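Local coordinates for protein phosphodiesterase (Trypanosoma brucei brucei, PDB 5H2Q) that belongs to the phosphodiesterase family of the HD clan, an all-helical protein modelled with a zinc and a magnesium ion and a bound ligand, at residues 96-99 against 100-104; 107-110 against 111-114. One frame throughout, in Å; residues are numbered along the deposited sequence.

Interaction 1. Residues 96-99 against 100-104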
ATOM      1  N   VAL A  96       4.324  -0.736   1.992  1.00 10.10           N
ATOM      2  CA  VAL A  96       3.602   0.470   1.557  1.00 10.10           C
ATOM      3  C   VAL A  96       3.591   1.530   2.677  1.00 13.54           C
ATOM      4  O   VAL A  96       3.795   2.724   2.410  1.00 12.16           O
ATOM      5  CB  VAL A  96       2.207   0.152   0.988  1.00 13.70           C
ATOM      6  CG1 VAL A  96       1.382   1.421   0.796  1.00 12.54           C
ATOM      7  CG2 VAL A  96       2.326  -0.629  -0.329  1.00 12.75           C
ATOM      8  N   CYS A  97       3.412   1.074   3.920  1.00 11.53           N
ATOM      9  CA  CYS A  97       3.406   1.935   5.104  1.00 11.24           C
ATOM     10  C   CYS A  97       4.764   2.624   5.213  1.00 12.67           C
ATOM     11  O   CYS A  97       4.824   3.849   5.275  1.00 13.01           O
ATOM     12  CB  CYS A  97       3.102   1.114   6.352  1.00 11.06           C
ATOM     13  SG  CYS A  97       2.998   2.097   7.867  1.00 13.58           S
ATOM     14  N   GLN A  98       5.860   1.822   5.206  1.00  9.54           N
ATOM     15  CA  GLN A  98       7.238   2.335   5.307  1.00 10.47           C
ATOM     16  C   GLN A  98       7.560   3.302   4.155  1.00 12.32           C
ATOM     17  O   GLN A  98       8.168   4.362   4.375  1.00 12.44           O
ATOM     18  CB  GLN A  98       8.227   1.168   5.365  1.00 11.63           C
ATOM     19  CG  GLN A  98       9.636   1.614   5.796  1.00 11.04           C
ATOM     20  CD  GLN A  98      10.498   2.139   4.651  1.00 19.07           C
ATOM     21  OE1 GLN A  98      10.294   1.821   3.473  1.00 15.65           O
ATOM     22  NE2 GLN A  98      11.476   2.982   4.975  1.00 16.84           N
ATOM     23  N   THR A  99       7.165   2.935   2.933  1.00 10.77           N
ATOM     24  CA  THR A  99       7.421   3.767   1.751  1.00 10.77           C
ATOM     25  C   THR A  99       6.717   5.101   1.849  1.00 14.80           C
ATOM     26  O   THR A  99       7.350   6.141   1.657  1.00 15.43           O
ATOM     27  CB  THR A  99       7.039   3.015   0.462  1.00 13.07           C
ATOM     28  OG1 THR A  99       7.747   1.785   0.455  1.00 15.88           O
ATOM     29  CG2 THR A  99       7.412   3.801  -0.786  1.00 15.35           C
ATOM     30  N   ILE A 100       5.422   5.098   2.196  1.00 10.60           N
ATOM     31  CA  ILE A 100       4.666   6.340   2.338  1.00 10.67           C
ATOM     32  C   ILE A 100       5.338   7.207   3.420  1.00 14.25           C
ATOM     33  O   ILE A 100       5.490   8.409   3.234  1.00 12.88           O
ATOM     34  CB  ILE A 100       3.174   6.091   2.591  1.00 11.90           C
ATOM     35  CG1 ILE A 100       2.506   5.533   1.287  1.00 12.23           C
ATOM     36  CG2 ILE A 100       2.464   7.369   3.026  1.00 14.21           C
ATOM     37  CD1 ILE A 100       1.131   5.051   1.518  1.00 17.30           C
ATOM     38  N   TYR A 101       5.784   6.585   4.519  1.00 11.67           N
ATOM     39  CA  TYR A 101       6.495   7.330   5.555  1.00 11.00           C
ATOM     40  C   TYR A 101       7.685   8.111   4.912  1.00 13.38           C
ATOM     41  O   TYR A 101       7.861   9.302   5.193  1.00 13.51           O
ATOM     42  CB  TYR A 101       7.033   6.381   6.630  1.00 11.33           C
ATOM     43  CG  TYR A 101       7.646   7.146   7.782  1.00 11.71           C
ATOM     44  CD1 TYR A 101       8.965   7.593   7.725  1.00 12.43           C
ATOM     45  CD2 TYR A 101       6.902   7.437   8.919  1.00 13.52           C
ATOM     46  CE1 TYR A 101       9.519   8.339   8.766  1.00 12.85           C
ATOM     47  CE2 TYR A 101       7.440   8.190   9.962  1.00 15.28           C
ATOM     48  CZ  TYR A 101       8.752   8.624   9.889  1.00 17.78           C
ATOM     49  OH  TYR A 101       9.299   9.311  10.950  1.00 21.90           O
ATOM     50  N   THR A 102       8.448   7.459   4.019  1.00 12.71           N
ATOM     51  CA  THR A 102       9.557   8.156   3.352  1.00 11.91           C
ATOM     52  C   THR A 102       9.074   9.277   2.472  1.00 15.75           C
ATOM     53  O   THR A 102       9.770  10.296   2.391  1.00 15.46           O
ATOM     54  CB  THR A 102      10.500   7.229   2.588  1.00 16.13           C
ATOM     55  OG1 THR A 102       9.844   6.747   1.420  1.00 14.24           O
ATOM     56  CG2 THR A 102      11.049   6.063   3.446  1.00 15.19           C
ATOM     57  N   PHE A 103       7.932   9.094   1.771  1.00 13.08           N
ATOM     58  CA  PHE A 103       7.408  10.177   0.915  1.00 12.75           C
ATOM     59  C   PHE A 103       7.041  11.356   1.764  1.00 16.93           C
ATOM     60  O   PHE A 103       7.346  12.476   1.410  1.00 14.75           O
ATOM     61  CB  PHE A 103       6.201   9.728   0.097  1.00 13.86           C
ATOM     62  CG  PHE A 103       6.450   8.614  -0.894  1.00 14.87           C
ATOM     63  CD1 PHE A 103       7.744   8.322  -1.337  1.00 17.44           C
ATOM     64  CD2 PHE A 103       5.393   7.863  -1.397  1.00 15.62           C
ATOM     65  CE1 PHE A 103       7.970   7.303  -2.280  1.00 19.64           C
ATOM     66  CE2 PHE A 103       5.623   6.849  -2.337  1.00 19.07           C
ATOM     67  CZ  PHE A 103       6.906   6.567  -2.757  1.00 16.63           C
ATOM     68  N   LEU A 104       6.410  11.105   2.926  1.00 13.68           N
ATOM     69  CA  LEU A 104       6.032  12.191   3.818  1.00 12.33           C
ATOM     70  C   LEU A 104       7.212  12.899   4.441  1.00 15.24           C
ATOM     71  O   LEU A 104       7.232  14.129   4.406  1.00 15.81           O
ATOM     72  CB  LEU A 104       5.109  11.654   4.951  1.00 12.19           C
ATOM     73  CG  LEU A 104       3.729  11.158   4.531  1.00 14.39           C
ATOM     74  CD1 LEU A 104       3.014  10.443   5.695  1.00 14.94           C
ATOM     75  CD2 LEU A 104       2.874  12.310   4.007  1.00 16.46           C
TER
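The backbone O of Thr99 is gripped by two donors from the next turn. The hydroxyl OG1 of Thr102 reaches it at 2.6 Å, in the carbonyl plane and on a lone pair. The backbone N of Phe103 comes to the same Thr99 O at 3.0 Å, also in the plane and closer to the line of the C=O bond. Thr102 places its OG1 here by turning it between its own N and carbonyl carbon (chi1 72°). Its methyl lies against Gln98, Thr102 CG2 being 3.5 Å from the amide NE2 of Gln98. That NE2 is itself held by the backbone O atoms of Val26 and Asp28.

The side chains of Thr99 and Phe103 run alongside each other. The Thr99 methyl CG2 meets the far end of the ring, 3.4 Å from Phe103 CZ. Nearer the backbone, Thr99 O stands over one face of this ring, 3.6 Å above its plane. OG1 of Thr99 sits beside its own N (chi1 -55°) and bonds back to Asp95 O, one turn earlier, and to Lys248 NZ. This leaves CG2 as the branch that meets the ring.

All of this lies on helix 90-105 of the phosphodiesterase domain, and successive i to i+4 backbone bonds tie its turns. The straightest of those joining the two segments runs from Ile100 N to Val96 O, at 167°. On the same side the aliphatic chains run together, Val96 CG1 touching Ile100 CD1 at 3.7 Å. Ala125 and Leu121 of helix 115-127 pack against this pair. The zinc ion, bound by His92, His128, Asp129 and Asp242, is about 5 Å from the Val96 side chain.

Interaction 2. Residues 107-110 against 111-114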
ATOM      1  N   GLY A 107      10.610  12.978   1.542  1.00 16.89           N
ATOM      2  CA  GLY A 107      10.116  13.702   0.369  1.00 16.85           C
ATOM      3  C   GLY A 107       9.423  15.017   0.656  1.00 20.95           C
ATOM      4  O   GLY A 107       8.982  15.692  -0.278  1.00 21.16           O
ATOM      5  N   ASN A 108       9.284  15.390   1.975  1.00 18.32           N
ATOM      6  CA  ASN A 108       8.642  16.621   2.467  1.00 17.60           C
ATOM      7  C   ASN A 108       7.155  16.756   2.143  1.00 18.22           C
ATOM      8  O   ASN A 108       6.613  17.856   2.257  1.00 17.94           O
ATOM      9  CB  ASN A 108       9.400  17.883   1.982  1.00 22.04           C
ATOM     10  CG  ASN A 108      10.870  17.898   2.312  1.00 42.97           C
ATOM     11  OD1 ASN A 108      11.305  17.410   3.353  1.00 35.16           O
ATOM     12  ND2 ASN A 108      11.663  18.460   1.419  1.00 38.55           N
ATOM     13  N   VAL A 109       6.452  15.648   1.790  1.00 14.99           N
ATOM     14  CA  VAL A 109       5.033  15.751   1.506  1.00 15.05           C
ATOM     15  C   VAL A 109       4.228  16.015   2.791  1.00 17.17           C
ATOM     16  O   VAL A 109       3.074  16.440   2.712  1.00 16.56           O
ATOM     17  CB  VAL A 109       4.477  14.564   0.656  1.00 18.72           C
ATOM     18  CG1 VAL A 109       3.033  14.829   0.250  1.00 19.23           C
ATOM     19  CG2 VAL A 109       5.323  14.366  -0.596  1.00 19.80           C
ATOM     20  N   TYR A 110       4.862  15.864   3.980  1.00 14.47           N
ATOM     21  CA  TYR A 110       4.154  16.193   5.224  1.00 13.98           C
ATOM     22  C   TYR A 110       3.689  17.678   5.216  1.00 17.77           C
ATOM     23  O   TYR A 110       2.701  17.991   5.870  1.00 16.65           O
ATOM     24  CB  TYR A 110       5.028  15.911   6.471  1.00 14.68           C
ATOM     25  CG  TYR A 110       6.137  16.913   6.682  1.00 15.23           C
ATOM     26  CD1 TYR A 110       5.931  18.064   7.445  1.00 18.60           C
ATOM     27  CD2 TYR A 110       7.389  16.726   6.107  1.00 15.87           C
ATOM     28  CE1 TYR A 110       6.940  19.020   7.598  1.00 18.79           C
ATOM     29  CE2 TYR A 110       8.393  17.684   6.234  1.00 17.01           C
ATOM     30  CZ  TYR A 110       8.170  18.823   6.992  1.00 18.73           C
ATOM     31  OH  TYR A 110       9.205  19.728   7.150  1.00 20.04           O
ATOM     32  N   GLU A 111       4.416  18.575   4.498  1.00 14.60           N
ATOM     33  CA  GLU A 111       4.010  19.989   4.411  1.00 14.04           C
ATOM     34  C   GLU A 111       2.676  20.186   3.688  1.00 17.51           C
ATOM     35  O   GLU A 111       2.012  21.209   3.901  1.00 17.87           O
ATOM     36  CB  GLU A 111       5.077  20.811   3.674  1.00 14.53           C
ATOM     37  CG  GLU A 111       6.458  20.714   4.307  1.00 15.95           C
ATOM     38  CD  GLU A 111       7.447  21.698   3.724  1.00 26.65           C
ATOM     39  OE1 GLU A 111       7.410  21.900   2.488  1.00 19.15           O
ATOM     40  OE2 GLU A 111       8.225  22.304   4.501  1.00 19.04           O
ATOM     41  N   LYS A 112       2.295  19.208   2.829  1.00 14.96           N
ATOM     42  CA  LYS A 112       1.072  19.279   2.028  1.00 16.03           C
ATOM     43  C   LYS A 112      -0.151  18.678   2.726  1.00 22.40           C
ATOM     44  O   LYS A 112      -1.247  18.714   2.159  1.00 23.44           O
ATOM     45  CB  LYS A 112       1.275  18.545   0.687  1.00 18.54           C
ATOM     46  CG  LYS A 112       2.618  18.772  -0.047  1.00 28.77           C
ATOM     47  CD  LYS A 112       2.821  20.217  -0.484  1.00 32.04           C
ATOM     48  CE  LYS A 112       4.060  20.344  -1.324  1.00 32.29           C
ATOM     49  NZ  LYS A 112       4.480  21.760  -1.448  1.00 30.91           N
ATOM     50  N   LEU A 113       0.035  18.082   3.926  1.00 16.82           N
ATOM     51  CA  LEU A 113      -1.032  17.421   4.667  1.00 14.87           C
ATOM     52  C   LEU A 113      -0.979  17.800   6.118  1.00 18.05           C
ATOM     53  O   LEU A 113       0.091  18.116   6.617  1.00 18.50           O
ATOM     54  CB  LEU A 113      -0.837  15.880   4.575  1.00 13.69           C
ATOM     55  CG  LEU A 113      -1.013  15.233   3.184  1.00 17.98           C
ATOM     56  CD1 LEU A 113      -0.735  13.733   3.263  1.00 19.46           C
ATOM     57  CD2 LEU A 113      -2.429  15.518   2.614  1.00 19.67           C
ATOM     58  N   THR A 114      -2.106  17.713   6.827  1.00 13.48           N
ATOM     59  CA  THR A 114      -2.054  17.968   8.253  1.00 13.85           C
ATOM     60  C   THR A 114      -1.416  16.738   8.908  1.00 17.62           C
ATOM     61  O   THR A 114      -1.398  15.656   8.323  1.00 14.69           O
ATOM     62  CB  THR A 114      -3.446  18.182   8.852  1.00 16.56           C
ATOM     63  OG1 THR A 114      -4.202  16.969   8.771  1.00 18.47           O
ATOM     64  CG2 THR A 114      -4.211  19.367   8.212  1.00 18.81           C
TER
HETATM   65  O   HOH W   1       7.010  20.092   0.624  1.00 28.43           O
HETATM   66  O   HOH W   2       8.343  22.315   7.326  1.00 20.33           O
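Glu111 lays its CG over one face of the Tyr110 ring, a CH-pi contact with CG 3.9 Å from the ring centroid. The methylene sits toward the rim. With chi1 at 74°, the Tyr110 ring folds back over the following peptide, and Glu111 N lies over a face, 3.2 Å from Tyr110 CG. The carboxylate does not stack; its plane is 62° from that of the ring.

The backbone here is a short 3-10 turn, residues 109-112, entered through Asn108 with its positive phi (63°). Two i to i+3 bonds close it. Glu111 N donates to Asn108 O at 3.2 Å, and Lys112 N to Val109 O at 2.9 Å. A weak third bond links Leu113 N to Tyr110 O. Val109, which is buried, has CG1 4.0 Å from CG of Lys112, their side chains crossing at about a right angle.

The outer side is looser and built through water. One water donates to both Asn108 O and Glu111 OE1, and its distance to Glu111 OE1 is 2.6 Å. A second water joins Tyr110 OH to Glu111 OE2; Tyr110 OH and Glu111 OE2 themselves are 3.8 Å apart.

The turn bridges helix 90-105 and helix 115-127. Val109 rests on Leu237 of helix 227-242. Leu113 touches Met234 of the same helix and Cys118 and Leu121 of helix 115-127. Thr114 is the N-cap residue of helix 115-127.

Interactions 1 and 2 follow each other along the chain. The first is a buried stretch of helix 90-105, and the second is the partly exposed turn after it. They are joined directly: Thr102 O probably accepts a hydrogen bond from Gly107 N, and Leu104 O one from Tyr110 N. Leu104 CD2 and Leu113 CD1 also pack together. Both rest on helices 115-127 and 227-242. Their chemistry differs with depth. Interaction 1 uses i to i+4 backbone bonds, a threonine hydroxyl and apolar packing near the zinc ion. Interaction 2 uses i to i+3 bonds, a carboxylate and bridging waters.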